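Side-chain contacts in protein PUF4 (Saccharomyces cerevisiae, PDB 3BWT), which binds mRNA through a single-stranded RNA-binding domain built from eight Pumilio repeats: residues 99-104 with 137-142; 191-196 with 225-230; 212-217 with 249-254; 266-271 with 303-308. One frame throughout, in Å; residues are numbered along the deposited sequence.

Contacts 1 and 3 each join inner helices of successive Pumilio repeats, 3 with 4 and 6 with 7, while contacts 2 and 4 pack helices of the outer layer. Contact 1 is largely buried; contacts 2, 3 and 4 are partly so, with an exposed touching residue in 2 and 4. Contacts 2 and 3 are neighbours, their centres about 12 Å apart: Ile213 packs on Ile228, and Thr225 OG1 lies 2.6 Å from Glu216 OE1, a probable hydrogen bond. Contact 4 lies toward the C-terminal end, about 49 Å from contact 1 between centres. In contacts 1, 3 and 4 a basic side chain spans the interhelical groove beside apolar packing; contact 2 is wholly aliphatic across its segments.

Contact 1 of 4, residues 99-104 with 137-142; sequences ALQKLI and IQKCLQ
The flat carboxamide of Gln101 meets Lys139 at its oxygen, OE1 lying 3.8 Å from Lys139 CE, while its NE2 turns back to the carbonyl of Thr97 on its own helix. Gln101 and Lys139 cross at about a right angle, and the flat peptide group of Gln101 joins in as well, its O atom lying 3.6 Å from Lys139 CG. The lysine chain sets out with CG opposite the main-chain nitrogen (chi1 -170°) and then bends at both chi2 and chi3. This lays its methylenes between the helices and brings NZ to a salt bridge with Glu105, with a weak second bond to Gln142 OE1. Deeper in, the Ile104 side chain slides past the lysine in the opposite direction, its CG2 3.7 Å from Lys139 CG, and Ile104 CD1 reaches Cys140 SG at 3.8 Å. The two helices, 96-106 from Pumilio repeat 3 and 133-143 from repeat 4, run nearly parallel, their segment axes 9.4 Å apart, as successive inner helices of a PUF domain do. No hydrogen bond crosses between the segments. The chemistry therefore implies a division of labour in Lys139, whose carbon chain seals the aliphatic layer while its ammonium is probably balanced by the Glu105 carboxylate.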
loop_
_atom_site.group_PDB
_atom_site.type_symbol
_atom_site.label_atom_id
_atom_site.label_comp_id
_atom_site.label_asym_id
_atom_site.label_seq_id
_atom_site.Cartn_x
_atom_site.Cartn_y
_atom_site.Cartn_z
ATOM N N ALA A 99 2.306 -5.991 17.305
ATOM C CA ALA A 99 1.743 -7.078 18.082
ATOM C C ALA A 99 0.375 -7.467 17.528
ATOM O O ALA A 99 0.020 -8.637 17.501
ATOM C CB ALA A 99 1.632 -6.673 19.527
ATOM N N LEU A 100 -0.393 -6.478 17.088
ATOM C CA LEU A 100 -1.765 -6.721 16.655
ATOM C C LEU A 100 -1.808 -7.311 15.250
ATOM O O LEU A 100 -2.754 -8.014 14.894
ATOM C CB LEU A 100 -2.579 -5.433 16.723
ATOM C CG LEU A 100 -4.033 -5.434 16.251
ATOM C CD1 LEU A 100 -4.787 -6.599 16.818
ATOM C CD2 LEU A 100 -4.678 -4.139 16.671
ATOM N N GLN A 101 -0.784 -7.025 14.454
ATOM C CA GLN A 101 -0.646 -7.661 13.155
ATOM C C GLN A 101 -0.345 -9.146 13.338
ATOM O O GLN A 101 -0.892 -9.991 12.632
ATOM C CB GLN A 101 0.457 -6.994 12.342
ATOM C CG GLN A 101 0.149 -5.565 11.952
ATOM C CD GLN A 101 1.270 -4.910 11.161
ATOM O OE1 GLN A 101 1.711 -5.438 10.149
ATOM N NE2 GLN A 101 1.724 -3.749 11.616
ATOM N N LYS A 102 0.516 -9.464 14.296
ATOM C CA LYS A 102 0.826 -10.858 14.598
ATOM C C LYS A 102 -0.402 -11.627 15.077
ATOM O O LYS A 102 -0.635 -12.769 14.668
ATOM C CB LYS A 102 1.926 -10.962 15.645
ATOM C CG LYS A 102 2.639 -12.301 15.618
ATOM C CD LYS A 102 3.452 -12.402 14.355
ATOM C CE LYS A 102 4.224 -13.692 14.273
ATOM N NZ LYS A 102 5.032 -13.694 13.021
ATOM N N LEU A 103 -1.178 -11.001 15.952
ATOM C CA LEU A 103 -2.421 -11.595 16.419
ATOM C C LEU A 103 -3.286 -12.008 15.235
ATOM O O LEU A 103 -3.751 -13.141 15.156
ATOM C CB LEU A 103 -3.171 -10.612 17.309
ATOM C CG LEU A 103 -4.413 -11.097 18.060
ATOM C CD1 LEU A 103 -4.549 -10.360 19.384
ATOM C CD2 LEU A 103 -5.666 -10.912 17.222
ATOM N N ILE A 104 -3.491 -11.079 14.311
ATOM C CA ILE A 104 -4.270 -11.336 13.107
ATOM C C ILE A 104 -3.674 -12.474 12.264
ATOM O O ILE A 104 -4.400 -13.327 11.757
ATOM C CB ILE A 104 -4.409 -10.060 12.258
ATOM C CG1 ILE A 104 -5.215 -9.005 13.025
ATOM C CG2 ILE A 104 -5.062 -10.378 10.927
ATOM C CD1 ILE A 104 -5.199 -7.620 12.397
ATOM N N ILE A 137 -4.964 -2.636 9.464
ATOM C CA ILE A 137 -5.992 -2.734 8.432
ATOM C C ILE A 137 -5.536 -3.544 7.205
ATOM O O ILE A 137 -6.286 -4.369 6.696
ATOM C CB ILE A 137 -6.493 -1.330 8.021
ATOM C CG1 ILE A 137 -7.216 -0.686 9.204
ATOM C CG2 ILE A 137 -7.402 -1.408 6.791
ATOM C CD1 ILE A 137 -8.121 -1.664 9.953
ATOM N N GLN A 138 -4.309 -3.321 6.741
ATOM C CA GLN A 138 -3.787 -4.087 5.611
ATOM C C GLN A 138 -3.631 -5.567 5.947
ATOM O O GLN A 138 -3.874 -6.427 5.108
ATOM C CB GLN A 138 -2.447 -3.534 5.154
ATOM C CG GLN A 138 -2.505 -2.131 4.624
ATOM C CD GLN A 138 -1.177 -1.705 4.034
ATOM O OE1 GLN A 138 -0.560 -2.455 3.284
ATOM N NE2 GLN A 138 -0.725 -0.503 4.376
ATOM N N LYS A 139 -3.216 -5.866 7.170
ATOM C CA LYS A 139 -3.024 -7.250 7.583
ATOM C C LYS A 139 -4.336 -7.993 7.445
ATOM O O LYS A 139 -4.376 -9.145 7.042
ATOM C CB LYS A 139 -2.537 -7.308 9.029
ATOM C CG LYS A 139 -2.088 -8.672 9.490
ATOM C CD LYS A 139 -1.089 -9.290 8.538
ATOM C CE LYS A 139 0.270 -8.627 8.611
ATOM N NZ LYS A 139 1.221 -9.254 7.644
ATOM N N CYS A 140 -5.417 -7.307 7.774
ATOM C CA CYS A 140 -6.735 -7.895 7.703
ATOM C C CYS A 140 -7.006 -8.393 6.302
ATOM O O CYS A 140 -7.528 -9.497 6.116
ATOM C CB CYS A 140 -7.791 -6.875 8.121
ATOM S SG CYS A 140 -7.876 -6.641 9.902
ATOM N N LEU A 141 -6.644 -7.573 5.319
ATOM C CA LEU A 141 -6.826 -7.918 3.915
ATOM C C LEU A 141 -5.885 -9.053 3.512
ATOM O O LEU A 141 -6.265 -9.955 2.769
ATOM C CB LEU A 141 -6.607 -6.690 3.039
ATOM C CG LEU A 141 -7.529 -5.502 3.335
ATOM C CD1 LEU A 141 -6.879 -4.183 2.947
ATOM C CD2 LEU A 141 -8.868 -5.665 2.630
ATOM N N GLN A 142 -4.660 -9.030 4.019
ATOM C CA GLN A 142 -3.715 -10.083 3.671
ATOM C C GLN A 142 -4.074 -11.439 4.272
ATOM O O GLN A 142 -3.635 -12.463 3.758
ATOM C CB GLN A 142 -2.293 -9.714 4.088
ATOM C CG GLN A 142 -1.863 -8.342 3.654
ATOM C CD GLN A 142 -0.420 -8.054 4.010
ATOM O OE1 GLN A 142 -0.130 -7.403 5.024
ATOM N NE2 GLN A 142 0.500 -8.551 3.182
#

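Contact 2 of 4, residues 191-196 with 225-230; sequences KLLALV and THKIVH
Next to Leu193, which packs on Ile228, the shortest sound polar bond within the segments is a backbone one, Leu195 N to Leu192 O at 2.8 Å. It lies at the end of helix 182-193, where a type I turn from Leu193 to Val196 carries the chain into helix 196-200. The turn sets Leu193 and Val196 at its two ends, and both direct their side chains to helix 224-232. Leu193 does most of the touching. Its CG is swung to the far side of CA from the main-chain nitrogen (chi1 -171°), and its two methyls part: CD1 packs 3.9 Å from Ile228 CG1, and CD2 rests against Lys227, 3.8 Å from Lys227 CD and about as far from its CB. The leucine crosses the lysine chain at about a right angle, CD2 resting against the stretch from CB to CD. From there Lys227 runs on fully extended, leading its ammonium away from the contact toward a long, weak ion pair with Asp223. Val196 adds a looser touch, its CG2 being 4.2 Å from Ile228 CG2, and also packs on Leu231 and Leu232. An alanine at Leu193 would lose both methyl contacts, which would probably open a gap beside Ile228 and leave the Lys227 methylenes without their apolar partner. Ile213 of helix 205-219 closes over Ile228 from the inner layer. Outer helices packed on one another in this way, with an inner layer beneath, are characteristic of the curved alpha-solenoid of Pumilio repeats.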
loop_
_atom_site.group_PDB
_atom_site.type_symbol
_atom_site.label_atom_id
_atom_site.label_comp_id
_atom_site.label_asym_id
_atom_site.label_seq_id
_atom_site.Cartn_x
_atom_site.Cartn_y
_atom_site.Cartn_z
ATOM N N LYS A 191 -16.243 3.463 -7.864
ATOM C CA LYS A 191 -16.174 4.678 -7.056
ATOM C C LYS A 191 -14.945 5.525 -7.393
ATOM O O LYS A 191 -15.040 6.748 -7.596
ATOM C CB LYS A 191 -16.200 4.334 -5.569
ATOM C CG LYS A 191 -17.385 3.458 -5.181
ATOM C CD LYS A 191 -17.868 3.756 -3.777
ATOM C CE LYS A 191 -19.241 3.150 -3.534
ATOM N NZ LYS A 191 -20.003 3.927 -2.508
ATOM N N LEU A 192 -13.794 4.862 -7.462
ATOM C CA LEU A 192 -12.544 5.518 -7.824
ATOM C C LEU A 192 -12.624 6.171 -9.203
ATOM O O LEU A 192 -12.111 7.277 -9.410
ATOM C CB LEU A 192 -11.396 4.511 -7.790
ATOM C CG LEU A 192 -11.128 3.884 -6.425
ATOM C CD1 LEU A 192 -10.151 2.738 -6.550
ATOM C CD2 LEU A 192 -10.608 4.927 -5.461
ATOM N N LEU A 193 -13.267 5.480 -10.144
ATOM C CA LEU A 193 -13.370 5.952 -11.528
ATOM C C LEU A 193 -14.232 7.202 -11.621
ATOM O O LEU A 193 -14.006 8.077 -12.450
ATOM C CB LEU A 193 -13.939 4.849 -12.419
ATOM C CG LEU A 193 -13.907 5.101 -13.922
ATOM C CD1 LEU A 193 -12.481 4.985 -14.464
ATOM C CD2 LEU A 193 -14.855 4.134 -14.627
ATOM N N ALA A 194 -15.227 7.282 -10.752
ATOM C CA ALA A 194 -16.026 8.489 -10.637
ATOM C C ALA A 194 -15.190 9.667 -10.122
ATOM O O ALA A 194 -15.635 10.810 -10.162
ATOM C CB ALA A 194 -17.205 8.236 -9.723
ATOM N N LEU A 195 -13.983 9.389 -9.642
ATOM C CA LEU A 195 -13.152 10.421 -9.027
ATOM C C LEU A 195 -11.801 10.546 -9.719
ATOM O O LEU A 195 -10.883 11.187 -9.195
ATOM C CB LEU A 195 -12.926 10.118 -7.545
ATOM C CG LEU A 195 -14.154 10.074 -6.634
ATOM C CD1 LEU A 195 -13.857 9.368 -5.304
ATOM C CD2 LEU A 195 -14.691 11.482 -6.420
ATOM N N VAL A 196 -11.677 9.940 -10.895
ATOM C CA VAL A 196 -10.385 9.879 -11.569
ATOM C C VAL A 196 -9.753 11.252 -11.839
ATOM O O VAL A 196 -8.528 11.392 -11.810
ATOM C CB VAL A 196 -10.443 9.034 -12.868
ATOM C CG1 VAL A 196 -10.935 9.877 -14.042
ATOM C CG2 VAL A 196 -9.078 8.444 -13.157
ATOM N N THR A 225 -8.674 -0.004 -16.912
ATOM C CA THR A 225 -7.607 0.626 -17.655
ATOM C C THR A 225 -8.211 1.400 -18.822
ATOM O O THR A 225 -7.932 2.577 -19.017
ATOM C CB THR A 225 -6.608 -0.421 -18.177
ATOM O OG1 THR A 225 -5.929 -1.027 -17.068
ATOM C CG2 THR A 225 -5.588 0.219 -19.096
ATOM N N HIS A 226 -9.059 0.734 -19.595
ATOM C CA HIS A 226 -9.659 1.368 -20.761
ATOM C C HIS A 226 -10.549 2.536 -20.363
ATOM O O HIS A 226 -10.560 3.572 -21.028
ATOM C CB HIS A 226 -10.439 0.353 -21.605
ATOM C CG HIS A 226 -9.568 -0.628 -22.327
ATOM N ND1 HIS A 226 -9.648 -1.990 -22.119
ATOM C CD2 HIS A 226 -8.594 -0.445 -23.252
ATOM C CE1 HIS A 226 -8.764 -2.603 -22.888
ATOM N NE2 HIS A 226 -8.110 -1.689 -23.584
ATOM N N LYS A 227 -11.292 2.379 -19.275
ATOM C CA LYS A 227 -12.185 3.449 -18.836
ATOM C C LYS A 227 -11.415 4.688 -18.337
ATOM O O LYS A 227 -11.833 5.828 -18.564
ATOM C CB LYS A 227 -13.165 2.929 -17.788
ATOM C CG LYS A 227 -14.163 1.913 -18.342
ATOM C CD LYS A 227 -15.130 1.435 -17.257
ATOM C CE LYS A 227 -16.133 0.405 -17.781
ATOM N NZ LYS A 227 -17.069 -0.077 -16.741
ATOM N N ILE A 228 -10.280 4.455 -17.681
ATOM C CA ILE A 228 -9.403 5.535 -17.246
ATOM C C ILE A 228 -8.824 6.261 -18.449
ATOM O O ILE A 228 -8.912 7.485 -18.551
ATOM C CB ILE A 228 -8.224 5.014 -16.409
ATOM C CG1 ILE A 228 -8.708 4.447 -15.076
ATOM C CG2 ILE A 228 -7.211 6.119 -16.173
ATOM C CD1 ILE A 228 -7.639 3.690 -14.347
ATOM N N VAL A 229 -8.215 5.503 -19.355
ATOM C CA VAL A 229 -7.627 6.094 -20.545
ATOM C C VAL A 229 -8.650 6.961 -21.264
ATOM O O VAL A 229 -8.358 8.098 -21.641
ATOM C CB VAL A 229 -7.082 5.032 -21.496
ATOM C CG1 VAL A 229 -6.585 5.678 -22.775
ATOM C CG2 VAL A 229 -5.953 4.272 -20.822
ATOM N N HIS A 230 -9.854 6.429 -21.428
ATOM C CA HIS A 230 -10.926 7.179 -22.067
ATOM C C HIS A 230 -11.199 8.538 -21.416
ATOM O O HIS A 230 -11.549 9.497 -22.097
ATOM C CB HIS A 230 -12.213 6.354 -22.113
ATOM C CG HIS A 230 -13.381 7.107 -22.671
ATOM N ND1 HIS A 230 -13.541 7.342 -24.022
ATOM C CD2 HIS A 230 -14.436 7.697 -22.060
ATOM C CE1 HIS A 230 -14.643 8.041 -24.217
ATOM N NE2 HIS A 230 -15.204 8.270 -23.043
#

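Contact 3 of 4, residues 212-217 with 249-254; sequences IITKEA and IEKILK
Ile213 and Thr214 face Lys251 and Ile252 across neighbouring inner helices of the PUF alpha-solenoid, 205-219 in Pumilio repeat 6 and 245-253 in repeat 7. The segment axes lie 10.8 Å apart and only 14° from parallel. Ile213 comes first along the chain and holds the apolar side: its CG1 stands beside the backbone N (chi1 -58°), carrying CD1 obliquely across to Ile252 CG1 at 3.9 Å. Its other branch, CG2, is 4.2 Å from Lys251 CE, and the same side chain packs on Thr225 of helix 224-232, so it closes a junction of three helices. Next, Thr214 supplies the polar partner. Its OG1 accepts the hydrogen bond from the lysine ammonium and makes a weak one to the carbonyl of Gln210, a turn back on its own helix. Lys251 leaves its helix with CG anti to the backbone N (chi1 179°) and bends once, at chi2, before running straight to its end, which meets the threonine at about a right angle. A methionine in place of Lys251 would remove the ammonium, and Thr214 OG1 would probably be left without its donor from the neighbouring repeat. Polar and apolar contacts thus lie side by side between the helices, and the polar one is fixed by Lys251 NZ, 2.7 Å from Thr214 OG1.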
loop_
_atom_site.group_PDB
_atom_site.type_symbol
_atom_site.label_atom_id
_atom_site.label_comp_id
_atom_site.label_asym_id
_atom_site.label_seq_id
_atom_site.Cartn_x
_atom_site.Cartn_y
_atom_site.Cartn_z
ATOM N N ILE A 212 -4.434 0.526 -10.358
ATOM C CA ILE A 212 -5.519 -0.156 -11.038
ATOM C C ILE A 212 -4.989 -0.729 -12.331
ATOM O O ILE A 212 -5.264 -1.871 -12.671
ATOM C CB ILE A 212 -6.663 0.811 -11.367
ATOM C CG1 ILE A 212 -7.315 1.303 -10.076
ATOM C CG2 ILE A 212 -7.679 0.151 -12.327
ATOM C CD1 ILE A 212 -8.332 2.397 -10.287
ATOM N N ILE A 213 -4.221 0.080 -13.049
ATOM C CA ILE A 213 -3.664 -0.327 -14.328
ATOM C C ILE A 213 -2.600 -1.395 -14.135
ATOM O O ILE A 213 -2.590 -2.406 -14.823
ATOM C CB ILE A 213 -3.087 0.873 -15.061
ATOM C CG1 ILE A 213 -4.188 1.913 -15.257
ATOM C CG2 ILE A 213 -2.489 0.456 -16.394
ATOM C CD1 ILE A 213 -3.778 3.095 -16.094
ATOM N N THR A 214 -1.710 -1.166 -13.182
ATOM C CA THR A 214 -0.715 -2.156 -12.793
ATOM C C THR A 214 -1.326 -3.538 -12.594
ATOM O O THR A 214 -0.809 -4.543 -13.087
ATOM C CB THR A 214 -0.029 -1.727 -11.483
ATOM O OG1 THR A 214 0.846 -0.630 -11.758
ATOM C CG2 THR A 214 0.766 -2.880 -10.865
ATOM N N LYS A 215 -2.432 -3.568 -11.864
ATOM C CA LYS A 215 -3.089 -4.809 -11.486
ATOM C C LYS A 215 -3.719 -5.485 -12.690
ATOM O O LYS A 215 -3.522 -6.684 -12.927
ATOM C CB LYS A 215 -4.138 -4.533 -10.404
ATOM C CG LYS A 215 -3.588 -4.667 -8.993
ATOM C CD LYS A 215 -3.692 -6.128 -8.531
ATOM C CE LYS A 215 -2.552 -6.524 -7.611
ATOM N NZ LYS A 215 -2.449 -7.998 -7.428
ATOM N N GLU A 216 -4.476 -4.712 -13.455
ATOM C CA GLU A 216 -5.071 -5.223 -14.674
ATOM C C GLU A 216 -4.021 -5.734 -15.652
ATOM O O GLU A 216 -4.237 -6.741 -16.326
ATOM C CB GLU A 216 -5.946 -4.163 -15.323
ATOM C CG GLU A 216 -7.153 -3.862 -14.501
ATOM C CD GLU A 216 -8.236 -3.214 -15.298
ATOM O OE1 GLU A 216 -7.910 -2.569 -16.309
ATOM O OE2 GLU A 216 -9.414 -3.342 -14.905
ATOM N N ALA A 217 -2.883 -5.052 -15.720
ATOM C CA ALA A 217 -1.808 -5.476 -16.611
ATOM C C ALA A 217 -1.218 -6.799 -16.151
ATOM O O ALA A 217 -0.817 -7.622 -16.973
ATOM C CB ALA A 217 -0.733 -4.425 -16.706
ATOM N N ILE A 249 0.019 9.590 -16.907
ATOM C CA ILE A 249 0.244 9.577 -18.345
ATOM C C ILE A 249 1.368 8.598 -18.698
ATOM O O ILE A 249 1.197 7.745 -19.575
ATOM C CB ILE A 249 0.538 10.978 -18.902
ATOM C CG1 ILE A 249 -0.656 11.904 -18.669
ATOM C CG2 ILE A 249 0.831 10.894 -20.376
ATOM C CD1 ILE A 249 -1.834 11.623 -19.566
ATOM N N GLU A 250 2.499 8.716 -18.003
ATOM C CA GLU A 250 3.620 7.777 -18.134
ATOM C C GLU A 250 3.226 6.324 -17.879
ATOM O O GLU A 250 3.702 5.406 -18.552
ATOM C CB GLU A 250 4.731 8.141 -17.152
ATOM C CG GLU A 250 5.817 9.037 -17.719
ATOM C CD GLU A 250 7.183 8.695 -17.153
ATOM O OE1 GLU A 250 7.271 7.732 -16.356
ATOM O OE2 GLU A 250 8.165 9.382 -17.506
ATOM N N LYS A 251 2.378 6.114 -16.883
ATOM C CA LYS A 251 1.932 4.774 -16.553
ATOM C C LYS A 251 1.230 4.155 -17.759
ATOM O O LYS A 251 1.480 3.005 -18.114
ATOM C CB LYS A 251 0.992 4.803 -15.353
ATOM C CG LYS A 251 0.481 3.432 -14.978
ATOM C CD LYS A 251 1.639 2.495 -14.747
ATOM C CE LYS A 251 1.155 1.128 -14.371
ATOM N NZ LYS A 251 2.268 0.305 -13.819
ATOM N N ILE A 252 0.354 4.936 -18.379
ATOM C CA ILE A 252 -0.350 4.537 -19.591
ATOM C C ILE A 252 0.608 4.366 -20.779
ATOM O O ILE A 252 0.511 3.390 -21.532
ATOM C CB ILE A 252 -1.446 5.556 -19.946
ATOM C CG1 ILE A 252 -2.579 5.493 -18.928
ATOM C CG2 ILE A 252 -1.981 5.296 -21.335
ATOM C CD1 ILE A 252 -3.383 6.775 -18.825
ATOM N N LEU A 253 1.537 5.305 -20.942
ATOM C CA LEU A 253 2.534 5.194 -22.007
ATOM C C LEU A 253 3.351 3.918 -21.868
ATOM O O LEU A 253 3.916 3.432 -22.841
ATOM C CB LEU A 253 3.481 6.399 -22.015
ATOM C CG LEU A 253 2.915 7.712 -22.543
ATOM C CD1 LEU A 253 3.992 8.781 -22.540
ATOM C CD2 LEU A 253 2.338 7.515 -23.941
ATOM N N LYS A 254 3.421 3.388 -20.650
ATOM C CA LYS A 254 4.211 2.189 -20.374
ATOM C C LYS A 254 3.340 0.937 -20.279
ATOM O O LYS A 254 3.825 -0.148 -19.954
ATOM C CB LYS A 254 5.052 2.370 -19.101
ATOM C CG LYS A 254 6.232 3.321 -19.265
ATOM C CD LYS A 254 7.054 3.425 -17.983
ATOM C CE LYS A 254 8.338 4.221 -18.203
ATOM N NZ LYS A 254 9.268 4.151 -17.031
#

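Contact 4 of 4, residues 266-271 with 303-308; sequences ILNNGG and YKRLSE
Arg305 stretches across to Leu267 and Asn268 as a straight arm: its first torsion is trans (chi1 -177°), and the chain stays extended from CG to NE. This full reach lays its methylenes over the leucine, with Leu267 CD1 at 3.4 Å from Arg305 CD and Leu267 CD2 at 3.5 Å from Arg305 CG. At the end of the arm, Leu267 CB sits over the centre of one face of the guanidinium, 4.0 Å above its plane. Asn268 OD1 lies at the guanidinium edge, near its plane, with the amide plane turned 52° from it. Arg305 NH2 is the modelled donor, but the 2.3 Å from Arg305 NH2 to Asn268 OD1 is too short to trust in detail at this resolution. Leu306 takes a different course. Its CG stands beside the backbone N, and the chain swings CD2 to within 3.4 Å of Leu267 CG, the two leucines crossing at about a right angle. Beyond the pair, Leu306 also meets Ile263 and the inner helix 284-298. Arginine and asparagine thus make the polar side, while the two leucines are buried. Helices 256-279 and 300-310 meet here with their local axes at 26°, a packing of outer helices characteristic of the Pumilio-repeat solenoid, here near its C-terminal end.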
loop_
_atom_site.group_PDB
_atom_site.type_symbol
_atom_site.label_atom_id
_atom_site.label_comp_id
_atom_site.label_asym_id
_atom_site.label_seq_id
_atom_site.Cartn_x
_atom_site.Cartn_y
_atom_site.Cartn_z
ATOM N N ILE A 266 -1.144 12.823 -27.995
ATOM C CA ILE A 266 -0.015 13.740 -27.888
ATOM C C ILE A 266 0.433 14.242 -29.266
ATOM O O ILE A 266 0.705 15.430 -29.440
ATOM C CB ILE A 266 1.155 13.083 -27.110
ATOM C CG1 ILE A 266 0.763 12.927 -25.634
ATOM C CG2 ILE A 266 2.436 13.882 -27.265
ATOM C CD1 ILE A 266 1.747 12.154 -24.803
ATOM N N LEU A 267 0.481 13.342 -30.246
ATOM C CA LEU A 267 0.839 13.709 -31.619
ATOM C C LEU A 267 -0.194 14.587 -32.312
ATOM O O LEU A 267 0.163 15.505 -33.042
ATOM C CB LEU A 267 1.075 12.460 -32.472
ATOM C CG LEU A 267 2.509 11.938 -32.536
ATOM C CD1 LEU A 267 2.532 10.565 -33.191
ATOM C CD2 LEU A 267 3.429 12.914 -33.270
ATOM N N ASN A 268 -1.471 14.299 -32.097
ATOM C CA ASN A 268 -2.530 14.963 -32.853
ATOM C C ASN A 268 -3.123 16.212 -32.205
ATOM O O ASN A 268 -3.128 17.284 -32.815
ATOM C CB ASN A 268 -3.625 13.966 -33.200
ATOM C CG ASN A 268 -3.153 12.913 -34.186
ATOM O OD1 ASN A 268 -2.352 13.193 -35.081
ATOM N ND2 ASN A 268 -3.649 11.691 -34.027
ATOM N N ASN A 269 -3.621 16.083 -30.978
ATOM C CA ASN A 269 -4.183 17.237 -30.279
ATOM C C ASN A 269 -3.132 18.072 -29.533
ATOM O O ASN A 269 -3.424 19.154 -29.020
ATOM C CB ASN A 269 -5.357 16.827 -29.383
ATOM C CG ASN A 269 -6.609 16.466 -30.193
ATOM O OD1 ASN A 269 -6.961 17.166 -31.147
ATOM N ND2 ASN A 269 -7.277 15.371 -29.821
ATOM N N GLY A 270 -1.897 17.579 -29.509
ATOM C CA GLY A 270 -0.792 18.336 -28.956
ATOM C C GLY A 270 -0.052 19.116 -30.027
ATOM O O GLY A 270 0.147 20.324 -29.906
ATOM N N GLY A 271 0.357 18.414 -31.081
ATOM C CA GLY A 271 1.074 19.029 -32.185
ATOM C C GLY A 271 2.390 19.643 -31.751
ATOM O O GLY A 271 2.905 19.332 -30.672
ATOM N N TYR A 303 7.197 6.790 -33.997
ATOM C CA TYR A 303 8.506 7.288 -33.577
ATOM C C TYR A 303 9.062 8.333 -34.545
ATOM O O TYR A 303 9.515 9.412 -34.141
ATOM C CB TYR A 303 9.494 6.129 -33.445
ATOM C CG TYR A 303 10.916 6.562 -33.172
ATOM C CD1 TYR A 303 11.307 6.976 -31.899
ATOM C CD2 TYR A 303 11.873 6.560 -34.189
ATOM C CE1 TYR A 303 12.617 7.373 -31.643
ATOM C CE2 TYR A 303 13.181 6.952 -33.946
ATOM C CZ TYR A 303 13.548 7.356 -32.671
ATOM O OH TYR A 303 14.844 7.739 -32.425
ATOM N N LYS A 304 9.037 7.996 -35.827
ATOM C CA LYS A 304 9.478 8.906 -36.864
ATOM C C LYS A 304 8.596 10.144 -36.864
ATOM O O LYS A 304 9.078 11.260 -37.078
ATOM C CB LYS A 304 9.456 8.211 -38.233
ATOM C CG LYS A 304 10.500 7.095 -38.359
ATOM C CD LYS A 304 11.845 7.548 -37.780
ATOM C CE LYS A 304 12.957 6.531 -38.014
ATOM N NZ LYS A 304 14.261 7.010 -37.456
ATOM N N ARG A 305 7.308 9.948 -36.608
ATOM C CA ARG A 305 6.390 11.072 -36.542
ATOM C C ARG A 305 6.728 12.020 -35.380
ATOM O O ARG A 305 6.794 13.241 -35.563
ATOM C CB ARG A 305 4.943 10.590 -36.476
ATOM C CG ARG A 305 3.967 11.737 -36.483
ATOM C CD ARG A 305 2.525 11.269 -36.508
ATOM N NE ARG A 305 1.589 12.388 -36.486
ATOM C CZ ARG A 305 0.264 12.263 -36.489
ATOM N NH1 ARG A 305 -0.305 11.061 -36.540
ATOM N NH2 ARG A 305 -0.497 13.346 -36.467
ATOM N N LEU A 306 6.943 11.463 -34.209
ATOM C CA LEU A 306 7.398 12.239 -33.060
ATOM C C LEU A 306 8.743 12.902 -33.332
ATOM O O LEU A 306 8.923 14.090 -33.076
ATOM C CB LEU A 306 7.536 11.349 -31.827
ATOM C CG LEU A 306 6.297 10.690 -31.224
ATOM C CD1 LEU A 306 6.720 9.760 -30.104
ATOM C CD2 LEU A 306 5.357 11.740 -30.691
ATOM N N SER A 307 9.701 12.115 -33.818
ATOM C CA SER A 307 11.034 12.624 -34.098
ATOM C C SER A 307 11.006 13.885 -34.944
ATOM O O SER A 307 11.730 14.841 -34.660
ATOM C CB SER A 307 11.868 11.563 -34.800
ATOM O OG SER A 307 12.251 10.556 -33.896
ATOM N N GLU A 308 10.176 13.903 -35.981
ATOM C CA GLU A 308 10.250 15.008 -36.932
ATOM C C GLU A 308 9.659 16.310 -36.411
ATOM O O GLU A 308 9.954 17.383 -36.935
ATOM C CB GLU A 308 9.696 14.631 -38.310
ATOM C CG GLU A 308 8.277 14.094 -38.335
ATOM C CD GLU A 308 7.973 13.377 -39.646
ATOM O OE1 GLU A 308 8.948 12.996 -40.348
ATOM O OE2 GLU A 308 6.770 13.197 -39.964
#